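Local coordinates for protein synthesis inhibitor I (Hordeum vulgare, PDB 4FBC), which belongs to the plant ribosome-inactivating proteins, a family of mixed alpha and beta fold, and holds adenosine monophosphate in a pocket of this model, at residues A[35-38]-A[39-42]; A[70-73]-A[74-77]; A[92-95]-A[96-100]; A[247-250]-A[251-255]; A[269-272]-A[273-276]. The protein carries 3 engineered substitutions. All coordinates share one frame; numbering follows the deposited sequence.

How the interactions relate
Every one of the five contacts is local, made within a single run of chain, so they follow one another in series and none nests in or crosses another. Interaction 1 ends helix 25-39 and starts the loop to strand 45-46. Interaction 2 closes the loop between strands 64-70 and 78-83, and interaction 3 closes the hairpin of strands 89-93 and 99-101; both lie at the same sheet, their centres about 15 Å apart. Interaction 4 spans helix 248-254, and interaction 5 lies in helix 269-278. Interactions 1 and 5 touch, through Asn41 and Pro42 against Phe276, which ties the loop that follows helix 25-39 to helix 269-278.

Interaction 1: A[35-38]-A[39-42]; sequences IRNK and LRNP
Leu39 N donates to Ile35 O at 3.0 Å as helix 25-39 runs out, and past it the chain leaves the helical path at Arg40 and opens into a loop. On the inner side Ile35 and Leu39 lie alongside one another and point the same way, with Ile35 CG2 3.7 Å from Leu39 CD1; branched aliphatic residues suit this buried flank. The outer side is polar. Arg40 swings its CG between its own N and carbonyl carbon (chi1 84°), which turns the long chain back over the helix end, where NH1 donates to Asn37 O at 2.6 Å. The bond is fairly straight and lies near the guanidinium plane, yet it meets the carbonyl from above its plane. The Asn37 amide runs nearly parallel to the guanidinium, with ND2 over the rim of one face, 3.7 Å from NH1, while Pro42 CG lies over the rim of the opposite face. An arginine thus serves a carbonyl at the helix end, and two waters bridge Lys38 O to Arg40 O. Around this end, Ile35 and Leu39 pack on Phe65 of strand 64-70, Arg36 bonds to Thr178 O at the end of helix 157-179, and Asn41 and Pro42 rest on Phe276 of helix 269-278.

Interaction 2: A[70-73]-A[74-77]; sequences KASP and TSAG
With its OG anti to its own carbonyl carbon (chi1 -55°), Ser75 meets the hydroxyl of Ser72, whose chi1 of 91° carries it within bonding distance of both Ser75 and Thr74; the two serine OG atoms come within 2.6 Å in a hydrogen bond that either could donate. Thr74, the third residue of the turn, joins them: its OG1 donates to Ser72 OG at 3.2 Å, and its backbone N donates to the same oxygen at 3.3 Å. Ser72 OG is therefore the hub of a small polar cluster, and short hydroxyl side chains suit it because they can bond close to the main chain at a surface loop. The backbone closes as well, Ser75 N donating to Ser72 O at 3.1 Å from well above the carbonyl plane. Pro73, whose ring restricts phi to about the value needed, fits the second position. Lys70 bends at chi3 (58°), bringing CE within 3.2 Å of Ser75 O and letting NZ donate to Pro73 O at 3.0 Å; its CG lies 3.8 Å from Gly77 CA, where a residue without a side chain leaves the lysine its place. The arrangement is a loop connecting antiparallel strands 64-70 and 78-83, tightened by a beta turn from Ser72 to Ser75.

Interaction 3: A[92-95]-A[96-100]; sequences FKSS and DGTWW
Phe92 and Trp100 face each other across a beta hairpin, strands 89-93 and 99-101, closed by a type I turn from Ser94 to Gly97. The packed part is aromatic. Phe92 and Trp100 are an antiparallel hydrogen-bonded pair; the Phe92 ring and the five-membered ring of Trp100 are nearly parallel but slid apart, planes 20° from one another, with Phe92 CE1 3.4 Å from Trp100 CD1. Trp100 CB sits over the Phe92 face. Flat, broad rings suit this buried side: Phe92 packs on Leu78 and Leu80 of strand 78-83, and Trp100 on Thr111 of strand 111-112. Arg149 makes a cation-pi contact with Trp100. On the other face, which is more open to solvent, Lys93 runs its extended chain over Trp99, with CB 3.7 Å from the centroid of the six-membered ring and almost directly above it, a CH-pi contact that lets the aliphatic stem lie on the indole.

The solvent side is the tip of the turn, Ser95 to Gly97, held by hydrogen bonds rather than by packing. Gly97 has phi 94°, a conformation that suits glycine because a CB would press on the preceding carbonyl oxygen. Ser95 OG bonds to His147 O and to a water. Asp96 OD1 accepts from Thr98 N in an Asx turn, the donor coming from above the carboxylate plane. Joining the two parts is Ser94, whose OG donates to Asp96 OD1 at 2.7 Å and accepts from Trp100 NE1 at 3.0 Å, in the indole plane.

Interaction 4: A[247-250]-A[251-255]; sequences TAVQ and AANTL
Backbone hydrogen bonds carry most of this short helix: Ala251 N to Thr247 O, Ala252 N to Ala248 O at 2.8 Å and Asn253 N to Val249 O. Side-chain bonds to the main chain mark both ends. At the start Thr247 is the N-cap, its OG1 accepting from Gln250 N at 3.1 Å. Gln250 answers weakly, OE1 taking Thr247 N at 3.4 Å, and the pair forms a capping box; the same OE1 is bound more firmly by Arg246 N. Threonine and glutamine suit these places because each offers a side-chain oxygen to an amide that has no helical carbonyl before it. At the far end Thr254 has OG1 anti to its own carbonyl carbon (chi1 -60°), which turns the hydroxyl back along the helix to donate to Gln250 O at 2.8 Å, beside a weak bond from Thr254 N. Side-chain packing is slight: Val249 and Asn253 lie side by side on the outer face, CG1 of the valine 3.8 Å from the amide ND2. The small Ala248, Ala251 and Ala252 let the helix sit close to its surroundings. Ala248 meets Leu221 and Thr254 meets Leu217 of helix 214-225, Ala251 rests on Phe237 and Val245, and Ala252 on His47.

Interaction 5: A[269-272]-A[273-276]; sequences VAKA and LELF
Within helix 269-278, the last helix of the chain, Lys271 and Glu274 form a salt bridge between residues three apart. NZ of Lys271 lies 2.6 Å from OE1 of Glu274 and donates to it, approaching from above the carboxylate plane and not within it. The lysine reaches there by a bend at chi2 (59°) that turns its otherwise extended chain toward the glutamate, while Glu274 runs straight out from CG anti to its backbone N (chi1 170°). The bend also brings Lys271 CE to 3.4 Å from Glu274 OE1. Long charged residues suit this exposed face, where they can pair over the helix surface.

Another strip of the helix is apolar. Val269 and Leu273, four residues apart, lie alongside and point the same way, Val269 CG1 being 4.0 Å from Leu273 CD1, a loose contact. Regular bonds between residues four apart hold the helix: Leu273 N to Val269 O, Glu274 N to Ala270 O, Leu275 N to Lys271 O, and Phe276 N to Ala272 O at 2.9 Å. Ala272 O also accepts a weak bond from Asn41 ND2. Ala272 is small enough for its buried place against Pro54 and Phe260, while Leu275 touches Ala43 and the buried Phe276 faces the loop that follows helix 25-39.

Interaction 1: A[35-38]-A[39-42]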
loop_
_atom_site.group_PDB
_atom_site.type_symbol
_atom_site.label_atom_id
_atom_site.label_comp_id
_atom_site.label_asym_id
_atom_site.label_seq_id
_atom_site.Cartn_x
_atom_site.Cartn_y
_atom_site.Cartn_z
ATOM N N ILE A 35 -7.099 3.354 -6.891
ATOM C CA ILE A 35 -5.695 3.583 -6.511
ATOM C C ILE A 35 -4.755 2.807 -7.438
ATOM O O ILE A 35 -3.800 3.374 -7.982
ATOM C CB ILE A 35 -5.410 3.224 -5.036
ATOM C CG1 ILE A 35 -6.239 4.121 -4.110
ATOM C CG2 ILE A 35 -3.915 3.389 -4.721
ATOM C CD1 ILE A 35 -6.178 3.769 -2.642
ATOM N N ARG A 36 -5.015 1.513 -7.625
ATOM C CA ARG A 36 -4.175 0.715 -8.507
ATOM C C ARG A 36 -4.147 1.309 -9.904
ATOM O O ARG A 36 -3.094 1.397 -10.529
ATOM C CB ARG A 36 -4.697 -0.717 -8.593
ATOM C CG ARG A 36 -4.656 -1.471 -7.289
ATOM C CD ARG A 36 -5.429 -2.784 -7.450
ATOM N NE ARG A 36 -5.418 -3.542 -6.212
ATOM C CZ ARG A 36 -6.297 -4.495 -5.931
ATOM N NH1 ARG A 36 -7.258 -4.791 -6.814
ATOM N NH2 ARG A 36 -6.227 -5.128 -4.769
ATOM N N ASN A 37 -5.315 1.726 -10.385
ATOM C CA ASN A 37 -5.450 2.240 -11.741
ATOM C C ASN A 37 -4.655 3.532 -11.937
ATOM O O ASN A 37 -3.961 3.692 -12.942
ATOM C CB ASN A 37 -6.925 2.452 -12.094
ATOM C CG ASN A 37 -7.116 3.032 -13.484
ATOM O OD1 ASN A 37 -7.491 4.194 -13.633
ATOM N ND2 ASN A 37 -6.851 2.226 -14.512
ATOM N N LYS A 38 -4.740 4.440 -10.971
ATOM C CA LYS A 38 -4.015 5.703 -11.066
ATOM C C LYS A 38 -2.502 5.574 -10.856
ATOM O O LYS A 38 -1.738 6.442 -11.293
ATOM C CB LYS A 38 -4.622 6.749 -10.127
ATOM C CG LYS A 38 -6.032 7.172 -10.557
ATOM C CD LYS A 38 -6.512 8.388 -9.792
ATOM C CE LYS A 38 -7.721 9.014 -10.480
ATOM N NZ LYS A 38 -8.218 10.205 -9.726
ATOM N N LEU A 39 -2.070 4.493 -10.215
ATOM C CA LEU A 39 -0.639 4.252 -9.968
ATOM C C LEU A 39 0.080 3.589 -11.150
ATOM O O LEU A 39 1.314 3.625 -11.245
ATOM C CB LEU A 39 -0.453 3.376 -8.713
ATOM C CG LEU A 39 -0.698 3.984 -7.337
ATOM C CD1 LEU A 39 -0.616 2.912 -6.238
ATOM C CD2 LEU A 39 0.317 5.097 -7.089
ATOM N N ARG A 40 -0.685 2.991 -12.058
ATOM C CA ARG A 40 -0.132 2.052 -13.031
ATOM C C ARG A 40 0.766 2.719 -14.068
ATOM O O ARG A 40 0.591 3.892 -14.413
ATOM C CB ARG A 40 -1.273 1.320 -13.765
ATOM C CG ARG A 40 -1.822 2.106 -14.953
ATOM C CD ARG A 40 -3.216 1.689 -15.418
ATOM N NE ARG A 40 -3.607 2.489 -16.582
ATOM C CZ ARG A 40 -3.967 3.776 -16.556
ATOM N NH1 ARG A 40 -4.025 4.456 -15.411
ATOM N NH2 ARG A 40 -4.298 4.391 -17.691
ATOM N N ASN A 41 1.731 1.960 -14.557
ATOM C CA ASN A 41 2.434 2.317 -15.778
ATOM C C ASN A 41 1.605 1.818 -16.957
ATOM O O ASN A 41 1.556 0.614 -17.217
ATOM C CB ASN A 41 3.824 1.669 -15.785
ATOM C CG ASN A 41 4.635 2.032 -17.023
ATOM O OD1 ASN A 41 4.120 2.632 -17.957
ATOM N ND2 ASN A 41 5.912 1.671 -17.023
ATOM N N PRO A 42 0.977 2.741 -17.704
ATOM C CA PRO A 42 0.077 2.271 -18.768
ATOM C C PRO A 42 0.800 1.457 -19.847
ATOM O O PRO A 42 0.144 0.726 -20.594
ATOM C CB PRO A 42 -0.493 3.575 -19.362
ATOM C CG PRO A 42 -0.286 4.618 -18.304
ATOM C CD PRO A 42 0.992 4.210 -17.592
HETATM O O HOH W 1 -1.061 5.906 -14.397
HETATM O O HOH W 2 0.482 6.580 -12.869
#

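Interaction 2: A[70-73]-A[74-77]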
loop_
_atom_site.group_PDB
_atom_site.type_symbol
_atom_site.label_atom_id
_atom_site.label_comp_id
_atom_site.label_asym_id
_atom_site.label_seq_id
_atom_site.Cartn_x
_atom_site.Cartn_y
_atom_site.Cartn_z
ATOM N N LYS A 70 -12.345 9.298 5.699
ATOM C CA LYS A 70 -13.336 10.126 6.381
ATOM C C LYS A 70 -14.224 9.306 7.319
ATOM O O LYS A 70 -14.674 8.221 6.962
ATOM C CB LYS A 70 -14.198 10.849 5.339
ATOM C CG LYS A 70 -13.390 11.747 4.408
ATOM C CD LYS A 70 -14.199 12.229 3.210
ATOM C CE LYS A 70 -15.438 12.989 3.638
ATOM N NZ LYS A 70 -16.032 13.753 2.505
ATOM N N ALA A 71 -14.485 9.831 8.513
ATOM C CA ALA A 71 -15.380 9.164 9.456
ATOM C C ALA A 71 -16.806 9.118 8.915
ATOM O O ALA A 71 -17.602 8.263 9.313
ATOM C CB ALA A 71 -15.351 9.864 10.801
ATOM N N SER A 72 -17.115 10.048 8.011
ATOM C CA SER A 72 -18.455 10.204 7.451
ATOM C C SER A 72 -18.381 11.090 6.203
ATOM O O SER A 72 -17.378 11.778 5.998
ATOM C CB SER A 72 -19.385 10.840 8.487
ATOM O OG SER A 72 -19.372 12.254 8.370
ATOM N N PRO A 73 -19.434 11.076 5.358
ATOM C CA PRO A 73 -19.424 11.874 4.119
ATOM C C PRO A 73 -19.241 13.387 4.307
ATOM O O PRO A 73 -18.868 14.074 3.350
ATOM C CB PRO A 73 -20.800 11.586 3.510
ATOM C CG PRO A 73 -21.133 10.216 3.996
ATOM C CD PRO A 73 -20.580 10.146 5.394
ATOM N N THR A 74 -19.490 13.891 5.512
ATOM C CA THR A 74 -19.361 15.321 5.788
ATOM C C THR A 74 -18.054 15.659 6.507
ATOM O O THR A 74 -17.558 16.782 6.411
ATOM C CB THR A 74 -20.548 15.846 6.630
ATOM O OG1 THR A 74 -20.652 15.099 7.852
ATOM C CG2 THR A 74 -21.843 15.725 5.859
ATOM N N SER A 75 -17.502 14.673 7.210
ATOM C CA SER A 75 -16.354 14.869 8.092
ATOM C C SER A 75 -15.057 15.223 7.367
ATOM O O SER A 75 -14.846 14.832 6.216
ATOM C CB SER A 75 -16.122 13.614 8.939
ATOM O OG SER A 75 -17.286 13.242 9.650
ATOM N N ALA A 76 -14.184 15.962 8.052
ATOM C CA ALA A 76 -12.840 16.209 7.545
ATOM C C ALA A 76 -12.058 14.904 7.611
ATOM O O ALA A 76 -12.106 14.192 8.619
ATOM C CB ALA A 76 -12.138 17.297 8.358
ATOM N N GLY A 77 -11.344 14.587 6.539
ATOM C CA GLY A 77 -10.646 13.319 6.470
ATOM C C GLY A 77 -9.250 13.345 7.056
ATOM O O GLY A 77 -8.625 14.402 7.143
#

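Interaction 3: A[92-95]-A[96-100]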
loop_
_atom_site.group_PDB
_atom_site.type_symbol
_atom_site.label_atom_id
_atom_site.label_comp_id
_atom_site.label_asym_id
_atom_site.label_seq_id
_atom_site.Cartn_x
_atom_site.Cartn_y
_atom_site.Cartn_z
ATOM N N PHE A 92 1.150 11.338 7.746
ATOM C CA PHE A 92 -0.293 11.510 7.932
ATOM C C PHE A 92 -0.578 12.854 8.584
ATOM O O PHE A 92 0.233 13.369 9.353
ATOM C CB PHE A 92 -0.922 10.360 8.726
ATOM C CG PHE A 92 -0.454 10.266 10.149
ATOM C CD1 PHE A 92 -1.057 11.019 11.147
ATOM C CD2 PHE A 92 0.575 9.404 10.492
ATOM C CE1 PHE A 92 -0.629 10.929 12.458
ATOM C CE2 PHE A 92 1.006 9.303 11.805
ATOM C CZ PHE A 92 0.404 10.064 12.786
ATOM N N LYS A 93 -1.734 13.423 8.270
ATOM C CA LYS A 93 -2.030 14.786 8.686
ATOM C C LYS A 93 -3.185 14.797 9.684
ATOM O O LYS A 93 -4.290 14.359 9.366
ATOM C CB LYS A 93 -2.367 15.627 7.449
ATOM C CG LYS A 93 -2.527 17.113 7.710
ATOM C CD LYS A 93 -2.930 17.809 6.424
ATOM C CE LYS A 93 -2.953 19.317 6.572
ATOM N NZ LYS A 93 -3.442 19.975 5.318
ATOM N N SER A 94 -2.923 15.291 10.892
ATOM C CA SER A 94 -3.937 15.354 11.940
ATOM C C SER A 94 -4.843 16.577 11.770
ATOM O O SER A 94 -4.589 17.429 10.920
ATOM C CB SER A 94 -3.284 15.346 13.323
ATOM O OG SER A 94 -2.314 16.373 13.458
ATOM N N SER A 95 -5.902 16.654 12.571
ATOM C CA SER A 95 -6.912 17.702 12.404
ATOM C C SER A 95 -6.411 19.129 12.669
ATOM O O SER A 95 -6.990 20.094 12.162
ATOM C CB SER A 95 -8.145 17.404 13.267
ATOM O OG SER A 95 -7.803 17.325 14.637
ATOM N N ASP A 96 -5.346 19.266 13.459
ATOM C CA ASP A 96 -4.783 20.591 13.737
ATOM C C ASP A 96 -3.822 21.043 12.638
ATOM O O ASP A 96 -3.197 22.099 12.744
ATOM C CB ASP A 96 -4.087 20.617 15.103
ATOM C CG ASP A 96 -2.834 19.754 15.147
ATOM O OD1 ASP A 96 -2.658 18.882 14.272
ATOM O OD2 ASP A 96 -2.020 19.945 16.073
ATOM N N GLY A 97 -3.695 20.231 11.591
ATOM C CA GLY A 97 -2.875 20.587 10.446
ATOM C C GLY A 97 -1.449 20.061 10.486
ATOM O O GLY A 97 -0.675 20.281 9.557
ATOM N N THR A 98 -1.103 19.354 11.556
ATOM C CA THR A 98 0.255 18.838 11.717
ATOM C C THR A 98 0.510 17.620 10.829
ATOM O O THR A 98 -0.223 16.631 10.899
ATOM C CB THR A 98 0.539 18.441 13.182
ATOM O OG1 THR A 98 0.371 19.580 14.034
ATOM C CG2 THR A 98 1.956 17.928 13.324
ATOM N N TRP A 99 1.551 17.692 10.001
ATOM C CA TRP A 99 2.042 16.512 9.289
ATOM C C TRP A 99 2.972 15.705 10.189
ATOM O O TRP A 99 3.960 16.234 10.723
ATOM C CB TRP A 99 2.774 16.912 8.004
ATOM C CG TRP A 99 1.867 17.109 6.815
ATOM C CD1 TRP A 99 1.488 18.295 6.258
ATOM C CD2 TRP A 99 1.230 16.079 6.041
ATOM N NE1 TRP A 99 0.650 18.069 5.187
ATOM C CE2 TRP A 99 0.482 16.718 5.030
ATOM C CE3 TRP A 99 1.226 14.684 6.103
ATOM C CZ2 TRP A 99 -0.268 16.001 4.090
ATOM C CZ3 TRP A 99 0.479 13.975 5.177
ATOM C CH2 TRP A 99 -0.254 14.635 4.180
ATOM N N TRP A 100 2.633 14.433 10.370
ATOM C CA TRP A 100 3.455 13.504 11.126
ATOM C C TRP A 100 4.174 12.600 10.140
ATOM O O TRP A 100 3.602 12.210 9.124
ATOM C CB TRP A 100 2.583 12.677 12.072
ATOM C CG TRP A 100 1.816 13.527 13.030
ATOM C CD1 TRP A 100 0.575 14.068 12.843
ATOM C CD2 TRP A 100 2.244 13.943 14.331
ATOM N NE1 TRP A 100 0.203 14.791 13.953
ATOM C CE2 TRP A 100 1.214 14.734 14.876
ATOM C CE3 TRP A 100 3.404 13.731 15.082
ATOM C CZ2 TRP A 100 1.307 15.310 16.145
ATOM C CZ3 TRP A 100 3.491 14.296 16.340
ATOM C CH2 TRP A 100 2.449 15.076 16.860
HETATM O O HOH W 3 -5.400 17.297 15.815
#

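Interaction 4: A[247-250]-A[251-255]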
loop_
_atom_site.group_PDB
_atom_site.type_symbol
_atom_site.label_atom_id
_atom_site.label_comp_id
_atom_site.label_asym_id
_atom_site.label_seq_id
_atom_site.Cartn_x
_atom_site.Cartn_y
_atom_site.Cartn_z
ATOM N N THR A 247 1.268 -21.085 -9.282
ATOM C CA THR A 247 1.250 -20.852 -10.725
ATOM C C THR A 247 1.172 -19.369 -11.063
ATOM O O THR A 247 0.832 -18.545 -10.211
ATOM C CB THR A 247 0.043 -21.530 -11.405
ATOM O OG1 THR A 247 -1.166 -20.889 -10.969
ATOM C CG2 THR A 247 -0.010 -23.028 -11.080
ATOM N N ALA A 248 1.478 -19.044 -12.313
ATOM C CA ALA A 248 1.373 -17.669 -12.797
ATOM C C ALA A 248 -0.066 -17.156 -12.707
ATOM O O ALA A 248 -0.297 -16.001 -12.324
ATOM C CB ALA A 248 1.885 -17.566 -14.229
ATOM N N VAL A 249 -1.033 -18.005 -13.049
ATOM C CA VAL A 249 -2.441 -17.602 -12.956
ATOM C C VAL A 249 -2.813 -17.274 -11.506
ATOM O O VAL A 249 -3.514 -16.297 -11.236
ATOM C CB VAL A 249 -3.402 -18.642 -13.574
ATOM C CG1 VAL A 249 -4.823 -18.385 -13.124
ATOM C CG2 VAL A 249 -3.332 -18.596 -15.098
ATOM N N GLN A 250 -2.306 -18.057 -10.559
ATOM C CA GLN A 250 -2.529 -17.734 -9.158
ATOM C C GLN A 250 -1.825 -16.441 -8.755
ATOM O O GLN A 250 -2.373 -15.647 -7.993
ATOM C CB GLN A 250 -2.088 -18.889 -8.249
ATOM C CG GLN A 250 -2.990 -20.127 -8.351
ATOM C CD GLN A 250 -2.439 -21.303 -7.572
ATOM O OE1 GLN A 250 -1.306 -21.259 -7.096
ATOM N NE2 GLN A 250 -3.240 -22.358 -7.428
ATOM N N ALA A 251 -0.616 -16.231 -9.276
ATOM C CA ALA A 251 0.118 -15.002 -9.003
ATOM C C ALA A 251 -0.644 -13.769 -9.511
ATOM O O ALA A 251 -0.698 -12.752 -8.820
ATOM C CB ALA A 251 1.511 -15.064 -9.627
ATOM N N ALA A 252 -1.218 -13.877 -10.713
ATOM C CA ALA A 252 -2.014 -12.798 -11.313
ATOM C C ALA A 252 -3.267 -12.516 -10.485
ATOM O O ALA A 252 -3.612 -11.359 -10.245
ATOM C CB ALA A 252 -2.388 -13.126 -12.761
ATOM N N ASN A 253 -3.946 -13.569 -10.039
ATOM C CA ASN A 253 -5.098 -13.383 -9.154
ATOM C C ASN A 253 -4.727 -12.805 -7.793
ATOM O O ASN A 253 -5.572 -12.232 -7.111
ATOM C CB ASN A 253 -5.851 -14.703 -8.970
ATOM C CG ASN A 253 -6.727 -15.033 -10.151
ATOM O OD1 ASN A 253 -7.467 -14.174 -10.649
ATOM N ND2 ASN A 253 -6.652 -16.272 -10.618
ATOM N N THR A 254 -3.462 -12.947 -7.397
ATOM C CA THR A 254 -3.016 -12.487 -6.083
ATOM C C THR A 254 -2.527 -11.037 -6.084
ATOM O O THR A 254 -2.815 -10.280 -5.150
ATOM C CB THR A 254 -1.919 -13.416 -5.516
ATOM O OG1 THR A 254 -2.459 -14.739 -5.397
ATOM C CG2 THR A 254 -1.439 -12.923 -4.144
ATOM N N LEU A 255 -1.811 -10.650 -7.138
ATOM C CA LEU A 255 -1.194 -9.326 -7.212
ATOM C C LEU A 255 -2.218 -8.250 -7.593
ATOM O O LEU A 255 -2.852 -8.331 -8.643
ATOM C CB LEU A 255 -0.021 -9.336 -8.212
ATOM C CG LEU A 255 1.245 -10.042 -7.702
ATOM C CD1 LEU A 255 2.110 -10.506 -8.862
ATOM C CD2 LEU A 255 2.026 -9.132 -6.762
#

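Interaction 5: A[269-272]-A[273-276]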
loop_
_atom_site.group_PDB
_atom_site.type_symbol
_atom_site.label_atom_id
_atom_site.label_comp_id
_atom_site.label_asym_id
_atom_site.label_seq_id
_atom_site.Cartn_x
_atom_site.Cartn_y
_atom_site.Cartn_z
ATOM N N VAL A 269 15.135 -0.205 -15.514
ATOM C CA VAL A 269 14.584 1.010 -14.927
ATOM C C VAL A 269 14.440 2.114 -15.976
ATOM O O VAL A 269 13.362 2.714 -16.117
ATOM C CB VAL A 269 15.433 1.487 -13.740
ATOM C CG1 VAL A 269 15.093 2.916 -13.374
ATOM C CG2 VAL A 269 15.196 0.554 -12.545
ATOM N N ALA A 270 15.501 2.361 -16.740
ATOM C CA ALA A 270 15.466 3.458 -17.706
ATOM C C ALA A 270 14.444 3.233 -18.815
ATOM O O ALA A 270 13.702 4.149 -19.181
ATOM C CB ALA A 270 16.854 3.715 -18.300
ATOM N N LYS A 271 14.405 2.025 -19.361
ATOM C CA LYS A 271 13.480 1.755 -20.459
ATOM C C LYS A 271 12.019 1.777 -19.994
ATOM O O LYS A 271 11.159 2.309 -20.692
ATOM C CB LYS A 271 13.817 0.441 -21.174
ATOM C CG LYS A 271 13.134 0.307 -22.543
ATOM C CD LYS A 271 13.555 1.463 -23.462
ATOM C CE LYS A 271 13.010 1.335 -24.882
ATOM N NZ LYS A 271 13.683 2.318 -25.812
ATOM N N ALA A 272 11.731 1.230 -18.815
ATOM C CA ALA A 272 10.351 1.246 -18.328
ATOM C C ALA A 272 9.887 2.666 -18.025
ATOM O O ALA A 272 8.714 2.991 -18.203
ATOM C CB ALA A 272 10.192 0.347 -17.087
ATOM N N LEU A 273 10.806 3.521 -17.573
ATOM C CA LEU A 273 10.440 4.902 -17.295
ATOM C C LEU A 273 10.242 5.637 -18.621
ATOM O O LEU A 273 9.376 6.509 -18.733
ATOM C CB LEU A 273 11.499 5.594 -16.421
ATOM C CG LEU A 273 11.444 5.268 -14.921
ATOM C CD1 LEU A 273 12.611 5.914 -14.183
ATOM C CD2 LEU A 273 10.135 5.766 -14.354
ATOM N N GLU A 274 11.037 5.278 -19.623
ATOM C CA GLU A 274 10.877 5.855 -20.957
ATOM C C GLU A 274 9.494 5.529 -21.511
ATOM O O GLU A 274 8.789 6.419 -22.006
ATOM C CB GLU A 274 11.965 5.344 -21.900
ATOM C CG GLU A 274 11.728 5.691 -23.351
ATOM C CD GLU A 274 12.850 5.215 -24.240
ATOM O OE1 GLU A 274 12.564 4.660 -25.327
ATOM O OE2 GLU A 274 14.020 5.397 -23.847
ATOM N N LEU A 275 9.093 4.266 -21.399
ATOM C CA LEU A 275 7.756 3.870 -21.856
ATOM C C LEU A 275 6.644 4.536 -21.039
ATOM O O LEU A 275 5.630 4.952 -21.599
ATOM C CB LEU A 275 7.601 2.347 -21.855
ATOM C CG LEU A 275 8.602 1.573 -22.717
ATOM C CD1 LEU A 275 8.345 0.077 -22.660
ATOM C CD2 LEU A 275 8.611 2.051 -24.164
ATOM N N PHE A 276 6.842 4.642 -19.728
ATOM C CA PHE A 276 5.909 5.334 -18.840
ATOM C C PHE A 276 5.708 6.771 -19.306
ATOM O O PHE A 276 4.576 7.236 -19.457
ATOM C CB PHE A 276 6.444 5.291 -17.400
ATOM C CG PHE A 276 5.554 5.940 -16.378
ATOM C CD1 PHE A 276 4.244 5.512 -16.192
ATOM C CD2 PHE A 276 6.051 6.940 -15.543
ATOM C CE1 PHE A 276 3.441 6.091 -15.226
ATOM C CE2 PHE A 276 5.253 7.523 -14.574
ATOM C CZ PHE A 276 3.941 7.095 -14.410
#